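Local structure of nonaheme cytochrome c (Desulfovibrio desulfuricans, 1DUW) at residues A[179-184]-A[195-200]; A[19-24]-A[64-69]. The protein carries electrons through nine covalently attached heme c groups and, encoded in the hmc operon, probably links periplasmic hydrogenase to a membrane-bound redox complex. All coordinates share one frame; numbering follows the deposited sequence.

Contact 1: residues A[179-184]-A[195-200]. With HEC (heme c), chain J.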
ATOM      1  N   TYR A 179     -17.867  13.451 -14.927  1.00 24.68           N
ATOM      2  CA  TYR A 179     -17.056  14.650 -15.214  1.00 24.38           C
ATOM      3  C   TYR A 179     -17.038  15.554 -13.990  1.00 20.90           C
ATOM      4  O   TYR A 179     -15.976  15.818 -13.437  1.00 22.14           O
ATOM      5  CB  TYR A 179     -17.607  15.322 -16.462  1.00 28.01           C
ATOM      6  CG  TYR A 179     -17.213  16.756 -16.715  1.00 30.95           C
ATOM      7  CD1 TYR A 179     -15.893  17.159 -16.846  1.00 31.76           C
ATOM      8  CD2 TYR A 179     -18.203  17.724 -16.831  1.00 32.67           C
ATOM      9  CE1 TYR A 179     -15.589  18.492 -17.081  1.00 34.03           C
ATOM     10  CE2 TYR A 179     -17.906  19.054 -17.064  1.00 34.37           C
ATOM     11  CZ  TYR A 179     -16.590  19.431 -17.190  1.00 35.04           C
ATOM     12  OH  TYR A 179     -16.313  20.760 -17.418  1.00 41.00           O
ATOM     13  N   LYS A 180     -18.201  15.994 -13.558  1.00 23.48           N
ATOM     14  CA  LYS A 180     -18.481  16.812 -12.392  1.00 25.75           C
ATOM     15  C   LYS A 180     -19.646  16.214 -11.598  1.00 24.96           C
ATOM     16  O   LYS A 180     -20.469  15.458 -12.119  1.00 26.58           O
ATOM     17  CB  LYS A 180     -18.800  18.253 -12.789  1.00 24.65           C
ATOM     18  CG  LYS A 180     -17.612  19.003 -13.390  1.00 24.77           C
ATOM     19  CD  LYS A 180     -17.859  20.506 -13.323  1.00 26.76           C
ATOM     20  CE  LYS A 180     -16.861  21.250 -14.189  1.00 30.95           C
ATOM     21  NZ  LYS A 180     -16.958  22.722 -13.974  1.00 38.95           N
ATOM     22  N   VAL A 181     -19.740  16.529 -10.318  1.00 22.98           N
ATOM     23  CA  VAL A 181     -20.835  16.013  -9.512  1.00 24.07           C
ATOM     24  C   VAL A 181     -21.364  17.180  -8.676  1.00 26.09           C
ATOM     25  O   VAL A 181     -20.569  17.770  -7.938  1.00 22.88           O
ATOM     26  CB  VAL A 181     -20.472  14.873  -8.549  1.00 24.19           C
ATOM     27  CG1 VAL A 181     -21.719  14.371  -7.805  1.00 25.71           C
ATOM     28  CG2 VAL A 181     -19.821  13.717  -9.287  1.00 20.19           C
ATOM     29  N   SER A 182     -22.657  17.443  -8.841  1.00 24.67           N
ATOM     30  CA  SER A 182     -23.292  18.490  -8.052  1.00 25.22           C
ATOM     31  C   SER A 182     -23.649  17.880  -6.693  1.00 23.41           C
ATOM     32  O   SER A 182     -24.672  17.214  -6.595  1.00 26.91           O
ATOM     33  CB  SER A 182     -24.537  19.053  -8.725  1.00 27.94           C
ATOM     34  OG  SER A 182     -25.202  19.940  -7.824  1.00 31.30           O
ATOM     35  N   ILE A 183     -22.824  18.059  -5.684  1.00 21.90           N
ATOM     36  CA  ILE A 183     -23.089  17.482  -4.365  1.00 23.02           C
ATOM     37  C   ILE A 183     -24.090  18.381  -3.661  1.00 23.05           C
ATOM     38  O   ILE A 183     -23.737  19.450  -3.161  1.00 22.13           O
ATOM     39  CB  ILE A 183     -21.803  17.323  -3.544  1.00 22.94           C
ATOM     40  CG1 ILE A 183     -20.713  16.549  -4.301  1.00 23.66           C
ATOM     41  CG2 ILE A 183     -22.055  16.679  -2.189  1.00 19.43           C
ATOM     42  CD1 ILE A 183     -19.487  16.285  -3.451  1.00 23.36           C
ATOM     43  N   ASP A 184     -25.327  17.904  -3.681  1.00 24.96           N
ATOM     44  CA  ASP A 184     -26.434  18.663  -3.112  1.00 28.69           C
ATOM     45  C   ASP A 184     -27.273  17.953  -2.061  1.00 28.84           C
ATOM     46  O   ASP A 184     -28.313  18.502  -1.675  1.00 29.09           O
ATOM     47  CB  ASP A 184     -27.365  19.028  -4.287  1.00 28.01           C
ATOM     48  CG  ASP A 184     -27.990  17.800  -4.927  1.00 28.83           C
ATOM     49  OD1 ASP A 184     -28.779  17.989  -5.882  1.00 29.42           O
ATOM     50  OD2 ASP A 184     -27.713  16.656  -4.502  1.00 30.38           O
ATOM     51  N   PHE A 195     -18.486  19.647  -7.584  1.00 21.44           N
ATOM     52  CA  PHE A 195     -17.219  18.943  -7.521  1.00 20.46           C
ATOM     53  C   PHE A 195     -16.610  18.577  -8.864  1.00 20.88           C
ATOM     54  O   PHE A 195     -17.311  17.970  -9.674  1.00 28.63           O
ATOM     55  CB  PHE A 195     -17.436  17.646  -6.725  1.00 22.48           C
ATOM     56  CG  PHE A 195     -16.210  16.832  -6.391  1.00 21.96           C
ATOM     57  CD1 PHE A 195     -15.083  17.406  -5.819  1.00 19.86           C
ATOM     58  CD2 PHE A 195     -16.193  15.470  -6.643  1.00 22.03           C
ATOM     59  CE1 PHE A 195     -13.982  16.636  -5.499  1.00 20.15           C
ATOM     60  CE2 PHE A 195     -15.081  14.706  -6.329  1.00 21.17           C
ATOM     61  CZ  PHE A 195     -13.959  15.275  -5.756  1.00 19.77           C
ATOM     62  N   THR A 196     -15.335  18.940  -9.020  1.00 18.67           N
ATOM     63  CA  THR A 196     -14.576  18.648 -10.230  1.00 20.87           C
ATOM     64  C   THR A 196     -14.025  17.226 -10.137  1.00 21.50           C
ATOM     65  O   THR A 196     -12.827  16.960 -10.077  1.00 20.35           O
ATOM     66  CB  THR A 196     -13.399  19.609 -10.504  1.00 20.72           C
ATOM     67  OG1 THR A 196     -12.528  19.704  -9.372  1.00 20.09           O
ATOM     68  CG2 THR A 196     -13.946  21.010 -10.784  1.00 26.33           C
ATOM     69  N   HIS A 197     -14.982  16.305 -10.125  1.00 23.03           N
ATOM     70  CA  HIS A 197     -14.747  14.881 -10.006  1.00 22.59           C
ATOM     71  C   HIS A 197     -13.707  14.361 -10.975  1.00 22.95           C
ATOM     72  O   HIS A 197     -12.703  13.763 -10.583  1.00 27.67           O
ATOM     73  CB  HIS A 197     -16.089  14.171 -10.232  1.00 22.62           C
ATOM     74  CG  HIS A 197     -16.090  12.747  -9.785  1.00 21.63           C
ATOM     75  ND1 HIS A 197     -15.266  11.808 -10.354  1.00 21.07           N
ATOM     76  CD2 HIS A 197     -16.830  12.103  -8.841  1.00 21.50           C
ATOM     77  CE1 HIS A 197     -15.472  10.634  -9.780  1.00 21.54           C
ATOM     78  NE2 HIS A 197     -16.412  10.813  -8.877  1.00 20.05           N
ATOM     79  N   ARG A 198     -13.917  14.578 -12.270  1.00 23.76           N
ATOM     80  CA  ARG A 198     -12.926  14.063 -13.215  1.00 25.95           C
ATOM     81  C   ARG A 198     -11.585  14.775 -13.132  1.00 22.92           C
ATOM     82  O   ARG A 198     -10.538  14.126 -13.234  1.00 23.87           O
ATOM     83  CB  ARG A 198     -13.493  14.169 -14.637  1.00 28.76           C
ATOM     84  CG  ARG A 198     -12.594  13.564 -15.699  1.00 29.34           C
ATOM     85  CD  ARG A 198     -13.337  13.469 -17.022  1.00 31.50           C
ATOM     86  NE  ARG A 198     -14.416  12.474 -16.977  1.00 33.67           N
ATOM     87  CZ  ARG A 198     -15.495  12.617 -17.749  1.00 34.14           C
ATOM     88  NH1 ARG A 198     -15.582  13.671 -18.555  1.00 28.81           N
ATOM     89  NH2 ARG A 198     -16.472  11.726 -17.721  1.00 32.07           N
ATOM     90  N   ARG A 199     -11.600  16.101 -12.954  1.00 21.86           N
ATOM     91  CA  ARG A 199     -10.302  16.792 -12.873  1.00 21.27           C
ATOM     92  C   ARG A 199      -9.550  16.283 -11.659  1.00 21.54           C
ATOM     93  O   ARG A 199      -8.342  16.054 -11.676  1.00 23.86           O
ATOM     94  CB  ARG A 199     -10.457  18.308 -12.800  1.00 21.79           C
ATOM     95  CG  ARG A 199      -9.140  19.070 -12.949  1.00 23.17           C
ATOM     96  CD  ARG A 199      -9.152  20.396 -12.225  1.00 25.95           C
ATOM     97  NE  ARG A 199      -9.212  20.283 -10.763  1.00 29.69           N
ATOM     98  CZ  ARG A 199      -8.185  19.833 -10.044  1.00 30.17           C
ATOM     99  NH1 ARG A 199      -7.073  19.476 -10.678  1.00 24.28           N
ATOM    100  NH2 ARG A 199      -8.269  19.742  -8.728  1.00 33.24           N
ATOM    101  N   HIS A 200     -10.266  16.093 -10.542  1.00 20.92           N
ATOM    102  CA  HIS A 200      -9.567  15.600  -9.362  1.00 20.25           C
ATOM    103  C   HIS A 200      -8.875  14.269  -9.598  1.00 19.15           C
ATOM    104  O   HIS A 200      -7.700  14.071  -9.325  1.00 25.26           O
ATOM    105  CB  HIS A 200     -10.570  15.366  -8.227  1.00 19.92           C
ATOM    106  CG  HIS A 200     -10.750  16.550  -7.347  1.00 18.64           C
ATOM    107  ND1 HIS A 200     -11.419  17.690  -7.744  1.00 16.67           N
ATOM    108  CD2 HIS A 200     -10.342  16.746  -6.069  1.00 18.37           C
ATOM    109  CE1 HIS A 200     -11.424  18.557  -6.760  1.00 16.39           C
ATOM    110  NE2 HIS A 200     -10.788  17.992  -5.776  1.00 18.47           N
TER
HETATM  111 FE   HEC J 301     -10.148  18.657  -3.753  1.00 22.90          FE
HETATM  112  CHA HEC J 301      -8.446  21.168  -5.391  1.00 23.60           C
HETATM  113  CHB HEC J 301     -13.044  20.600  -3.760  1.00 21.03           C
HETATM  114  CHC HEC J 301     -11.906  16.083  -2.238  1.00 20.52           C
HETATM  115  CHD HEC J 301      -7.332  16.661  -3.861  1.00 24.59           C
HETATM  116  NA  HEC J 301     -10.652  20.490  -4.444  1.00 23.11           N
HETATM  117  C1A HEC J 301      -9.776  21.346  -5.065  1.00 24.27           C
HETATM  118  C2A HEC J 301     -10.507  22.563  -5.360  1.00 23.57           C
HETATM  119  C3A HEC J 301     -11.785  22.416  -4.901  1.00 20.53           C
HETATM  120  C4A HEC J 301     -11.881  21.097  -4.320  1.00 21.33           C
HETATM  121  CMA HEC J 301     -12.859  23.489  -4.873  1.00 18.65           C
HETATM  122  CAA HEC J 301      -9.988  23.597  -6.379  1.00 28.49           C
HETATM  123  CBA HEC J 301      -9.892  23.039  -7.794  1.00 29.87           C
HETATM  124  CGA HEC J 301     -11.043  22.180  -8.260  1.00 27.81           C
HETATM  125  O1A HEC J 301     -12.221  22.562  -8.103  1.00 27.56           O
HETATM  126  O2A HEC J 301     -10.794  21.144  -8.925  1.00 33.19           O
HETATM  127  NB  HEC J 301     -12.060  18.396  -3.146  1.00 20.43           N
HETATM  128  C1B HEC J 301     -13.065  19.326  -3.228  1.00 20.57           C
HETATM  129  C2B HEC J 301     -14.252  18.746  -2.629  1.00 21.37           C
HETATM  130  C3B HEC J 301     -13.929  17.493  -2.206  1.00 19.52           C
HETATM  131  C4B HEC J 301     -12.538  17.267  -2.531  1.00 20.98           C
HETATM  132  CMB HEC J 301     -15.579  19.460  -2.564  1.00 17.73           C
HETATM  133  CAB HEC J 301     -14.773  16.358  -1.651  1.00 18.40           C
HETATM  134  CBB HEC J 301     -16.100  16.165  -2.376  1.00 16.13           C
HETATM  135  NC  HEC J 301      -9.705  16.771  -3.187  1.00 22.36           N
HETATM  136  C1C HEC J 301     -10.579  15.912  -2.564  1.00 21.28           C
HETATM  137  C2C HEC J 301      -9.867  14.686  -2.271  1.00 21.09           C
HETATM  138  C3C HEC J 301      -8.582  14.831  -2.722  1.00 21.92           C
HETATM  139  C4C HEC J 301      -8.513  16.122  -3.394  1.00 22.47           C
HETATM  140  CMC HEC J 301     -10.533  13.632  -1.405  1.00 19.46           C
HETATM  141  CAC HEC J 301      -7.387  13.910  -2.623  1.00 19.71           C
HETATM  142  CBC HEC J 301      -7.689  12.414  -2.515  1.00 22.47           C
HETATM  143  ND  HEC J 301      -8.285  18.876  -4.493  1.00 19.04           N
HETATM  144  C1D HEC J 301      -7.305  17.920  -4.423  1.00 21.84           C
HETATM  145  C2D HEC J 301      -6.120  18.465  -5.054  1.00 22.52           C
HETATM  146  C3D HEC J 301      -6.362  19.797  -5.262  1.00 20.73           C
HETATM  147  C4D HEC J 301      -7.762  20.035  -5.018  1.00 20.91           C
HETATM  148  CMD HEC J 301      -4.806  17.721  -4.981  1.00 22.84           C
HETATM  149  CAD HEC J 301      -5.359  20.893  -5.611  1.00 22.89           C
HETATM  150  CBD HEC J 301      -5.163  21.076  -7.115  1.00 24.49           C
HETATM  151  CGD HEC J 301      -4.509  19.870  -7.752  1.00 26.74           C
HETATM  152  O1D HEC J 301      -3.284  19.672  -7.592  1.00 31.66           O
HETATM  153  O2D HEC J 301      -5.218  19.123  -8.465  1.00 25.90           O
HETATM  154  O   HOH W   1     -13.951  17.747 -13.364  1.00 25.49           O
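Val181 and Phe195 are an antiparallel hydrogen-bonded pair in the two-stranded sheet 181-183/193-195, and the chain runs from this pair directly into helix 197-208, whose first turn carries two axial heme ligands. Both bonds of the pair form: Val181 N lies 2.9 Å from Phe195 O, and Phe195 N lies 2.8 Å from Val181 O. Beyond the sheet, Arg198 N donates to Tyr179 O at 2.7 Å and 168°, while a water bridges the same oxygen to Arg199 N; Tyr179 O thus takes one amide of the first turn directly and a second through water. The Arg198 guanidinium lies flat over the backbone of Tyr179, with Tyr179 CA above its centre and NH1 3.3 Å from Tyr179 CB. Its bend at chi3 (-69°) accompanies bonds from NE to Ala174 O and from NH2 to Gly177 O. On the Phe195 side of the sheet, Val181 CG2 touches His197 CD2 at 3.4 Å, the two side chains running alongside each other, and Ile183 CD1 reaches both Phe195 CB and the heme atom CBB. Phe195 CG stands anti to the backbone N (chi1 -173°), which carries the ring away from the sheet to the porphyrin, where CE1 is 3.4 Å from C4B; the same CE1 sits over the centre of the His200 ring. His200 ND1 donates to Thr196 O while NE2 binds iron at 2.2 Å, and the two ends together hold the imidazole's orientation. Arg199 grips propionate oxygen O2D through NH1 and NH2. Each iron has bis-histidine ligation (His200 with His271, His197 with His229 at another heme), and neighbouring histidines serving different hemes are characteristic of class III cytochromes c.

Contact 2: residues A[19-24]-A[64-69]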
ATOM      1  N   VAL A  19      11.695 -19.631   6.155  1.00 27.82           N
ATOM      2  CA  VAL A  19      12.728 -20.354   6.895  1.00 29.74           C
ATOM      3  C   VAL A  19      12.241 -20.646   8.310  1.00 33.42           C
ATOM      4  O   VAL A  19      12.059 -19.734   9.121  1.00 33.73           O
ATOM      5  CB  VAL A  19      14.053 -19.568   6.914  1.00 32.08           C
ATOM      6  CG1 VAL A  19      15.126 -20.287   7.714  1.00 30.24           C
ATOM      7  CG2 VAL A  19      14.527 -19.327   5.484  1.00 28.70           C
ATOM      8  N   SER A  20      12.012 -21.934   8.594  1.00 38.03           N
ATOM      9  CA  SER A  20      11.492 -22.391   9.864  1.00 41.70           C
ATOM     10  C   SER A  20      12.301 -23.502  10.518  1.00 43.89           C
ATOM     11  O   SER A  20      12.995 -24.230   9.813  1.00 51.51           O
ATOM     12  CB  SER A  20      10.064 -22.938   9.649  1.00 44.73           C
ATOM     13  OG  SER A  20       9.571 -23.539  10.845  1.00 46.25           O
ATOM     14  N   ALA A  21      12.181 -23.622  11.836  1.00 44.22           N
ATOM     15  CA  ALA A  21      12.859 -24.669  12.601  1.00 45.99           C
ATOM     16  C   ALA A  21      11.948 -25.900  12.657  1.00 48.68           C
ATOM     17  O   ALA A  21      12.321 -27.011  13.019  1.00 51.25           O
ATOM     18  CB  ALA A  21      13.245 -24.163  13.974  1.00 44.65           C
ATOM     19  N   LYS A  22      10.699 -25.662  12.263  1.00 48.26           N
ATOM     20  CA  LYS A  22       9.677 -26.687  12.195  1.00 48.45           C
ATOM     21  C   LYS A  22       9.676 -27.282  10.788  1.00 48.83           C
ATOM     22  O   LYS A  22       9.390 -26.515   9.855  1.00 49.98           O
ATOM     23  CB  LYS A  22       8.291 -26.123  12.489  1.00 49.43           C
ATOM     24  CG  LYS A  22       8.080 -25.430  13.819  1.00 49.58           C
ATOM     25  CD  LYS A  22       6.611 -25.392  14.197  1.00 50.13           C
ATOM     26  CE  LYS A  22       5.825 -24.307  13.492  1.00 49.86           C
ATOM     27  NZ  LYS A  22       6.287 -22.932  13.830  1.00 49.03           N
ATOM     28  N   PRO A  23       9.961 -28.562  10.577  1.00 48.16           N
ATOM     29  CA  PRO A  23       9.908 -29.080   9.195  1.00 45.47           C
ATOM     30  C   PRO A  23       8.484 -28.871   8.654  1.00 34.83           C
ATOM     31  O   PRO A  23       7.503 -28.943   9.405  1.00 32.65           O
ATOM     32  CB  PRO A  23      10.276 -30.545   9.315  1.00 44.88           C
ATOM     33  CG  PRO A  23      10.889 -30.701  10.665  1.00 45.87           C
ATOM     34  CD  PRO A  23      10.339 -29.609  11.537  1.00 46.48           C
ATOM     35  N   ASN A  24       8.423 -28.598   7.363  1.00 31.94           N
ATOM     36  CA  ASN A  24       7.243 -28.277   6.585  1.00 29.29           C
ATOM     37  C   ASN A  24       7.156 -29.046   5.283  1.00 28.11           C
ATOM     38  O   ASN A  24       7.220 -28.466   4.201  1.00 26.27           O
ATOM     39  CB  ASN A  24       7.316 -26.774   6.288  1.00 27.14           C
ATOM     40  CG  ASN A  24       5.970 -26.141   6.024  1.00 27.54           C
ATOM     41  OD1 ASN A  24       4.967 -26.837   5.870  1.00 24.16           O
ATOM     42  ND2 ASN A  24       5.973 -24.811   5.966  1.00 23.48           N
ATOM     43  N   THR A  64      13.729 -16.187  11.958  1.00 26.32           N
ATOM     44  CA  THR A  64      13.076 -17.399  11.449  1.00 26.10           C
ATOM     45  C   THR A  64      11.605 -17.295  11.822  1.00 26.90           C
ATOM     46  O   THR A  64      11.267 -16.445  12.652  1.00 23.47           O
ATOM     47  CB  THR A  64      13.762 -18.639  12.033  1.00 27.65           C
ATOM     48  OG1 THR A  64      13.842 -18.461  13.449  1.00 30.34           O
ATOM     49  CG2 THR A  64      15.194 -18.733  11.522  1.00 35.07           C
ATOM     50  N   THR A  65      10.722 -18.109  11.238  1.00 27.90           N
ATOM     51  CA  THR A  65       9.309 -17.984  11.584  1.00 29.26           C
ATOM     52  C   THR A  65       9.053 -18.087  13.085  1.00 29.64           C
ATOM     53  O   THR A  65       8.157 -17.407  13.590  1.00 33.53           O
ATOM     54  CB  THR A  65       8.422 -19.045  10.894  1.00 29.84           C
ATOM     55  OG1 THR A  65       8.843 -20.363  11.278  1.00 32.86           O
ATOM     56  CG2 THR A  65       8.529 -18.963   9.378  1.00 20.89           C
ATOM     57  N   GLU A  66       9.817 -18.914  13.782  1.00 29.19           N
ATOM     58  CA  GLU A  66       9.620 -19.093  15.214  1.00 32.63           C
ATOM     59  C   GLU A  66      10.279 -18.038  16.088  1.00 34.37           C
ATOM     60  O   GLU A  66       9.806 -17.739  17.185  1.00 30.27           O
ATOM     61  CB  GLU A  66      10.210 -20.448  15.645  1.00 36.26           C
ATOM     62  CG  GLU A  66       9.415 -21.641  15.135  1.00 39.45           C
ATOM     63  CD  GLU A  66       9.912 -22.056  13.760  1.00 41.37           C
ATOM     64  OE1 GLU A  66      10.980 -21.518  13.372  1.00 44.60           O
ATOM     65  OE2 GLU A  66       9.238 -22.893  13.126  1.00 36.17           O
ATOM     66  N   GLY A  67      11.386 -17.518  15.563  1.00 35.93           N
ATOM     67  CA  GLY A  67      12.211 -16.521  16.216  1.00 35.26           C
ATOM     68  C   GLY A  67      13.345 -17.212  16.953  1.00 37.81           C
ATOM     69  O   GLY A  67      13.225 -18.381  17.349  1.00 37.24           O
ATOM     70  N   LYS A  68      14.458 -16.508  17.158  1.00 35.96           N
ATOM     71  CA  LYS A  68      15.558 -17.136  17.896  1.00 36.87           C
ATOM     72  C   LYS A  68      16.494 -16.056  18.431  1.00 37.61           C
ATOM     73  O   LYS A  68      16.302 -14.878  18.134  1.00 39.58           O
ATOM     74  CB  LYS A  68      16.308 -18.150  17.051  1.00 37.99           C
ATOM     75  CG  LYS A  68      17.203 -17.561  15.970  1.00 38.06           C
ATOM     76  CD  LYS A  68      17.760 -18.698  15.122  1.00 36.99           C
ATOM     77  CE  LYS A  68      18.374 -18.167  13.841  1.00 35.10           C
ATOM     78  NZ  LYS A  68      18.973 -19.257  13.027  1.00 35.70           N
ATOM     79  N   ALA A  69      17.469 -16.488  19.212  1.00 37.86           N
ATOM     80  CA  ALA A  69      18.471 -15.639  19.838  1.00 35.69           C
ATOM     81  C   ALA A  69      19.015 -14.574  18.891  1.00 31.67           C
ATOM     82  O   ALA A  69      18.926 -13.383  19.156  1.00 33.14           O
ATOM     83  CB  ALA A  69      19.641 -16.481  20.340  1.00 32.48           C
TER
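Ser20, Ala21 and Lys22 gather round the carboxylate of Glu66, joining two irregular loops of the N-terminal cytochrome c3-like region: one between strands 14-16 and 33-35, the other directly after His63, an axial ligand of heme c. Ser20 forms an ST turn, its OG accepting from Lys22 N at 2.8 Å. With OG anti to the backbone N (chi1 173°), the hydroxyl lies beside its own carbonyl carbon and also faces Glu66, donating to OE2. That separation is modelled as very short, and the place of OE2 is less sure, so its exact length carries little weight. OE1 gives firmer evidence: Ala21 N approaches it on the syn side at 2.9 Å, somewhat out of the carboxylate plane, with an N-H...O angle of 164°. The Glu66 chain starts with CG beside the backbone N and then bends at chi2 (88°), turning the carboxylate across to the other loop. Lys22 curls back until NZ makes a salt bridge with OE2, 3.0 Å away, subject to the same doubt about that oxygen. If OE2 is placed correctly, hydroxyl and ammonium donors join the amide at OE1, which would probably favour an ionised glutamate. Thr65 lies next to this cluster, its OG1 3.3 Å from Ser20 CB. One residue before Ser20 and Thr65, Val19 CG1 meets Thr64 CG2 at 4.1 Å, a light methyl contact. The backbones are tied by a hydrogen bond from Thr65 N to Val19 O, 3.0 Å away.

The two contacts occupy opposite sides of the chain's centre, about 53 Å apart between centres, and lie in different class III cytochrome c regions of the chain. Contact 1 is partly buried and joins a strand to the strand end and helix start that follow soon after; contact 2 is a surface meeting of loops separated by 39 residues. The segments of contact 1 also bury more of each other, 420 against 286 Å². Backbone pairing and apolar side chains join 179-184 to 195-200, and the latter also binds heme iron, whereas 19-24/64-69 depends mainly on one carboxylate and its polar donors. Contact 2 adjoins an iron ligand in sequence, His63, without contributing any.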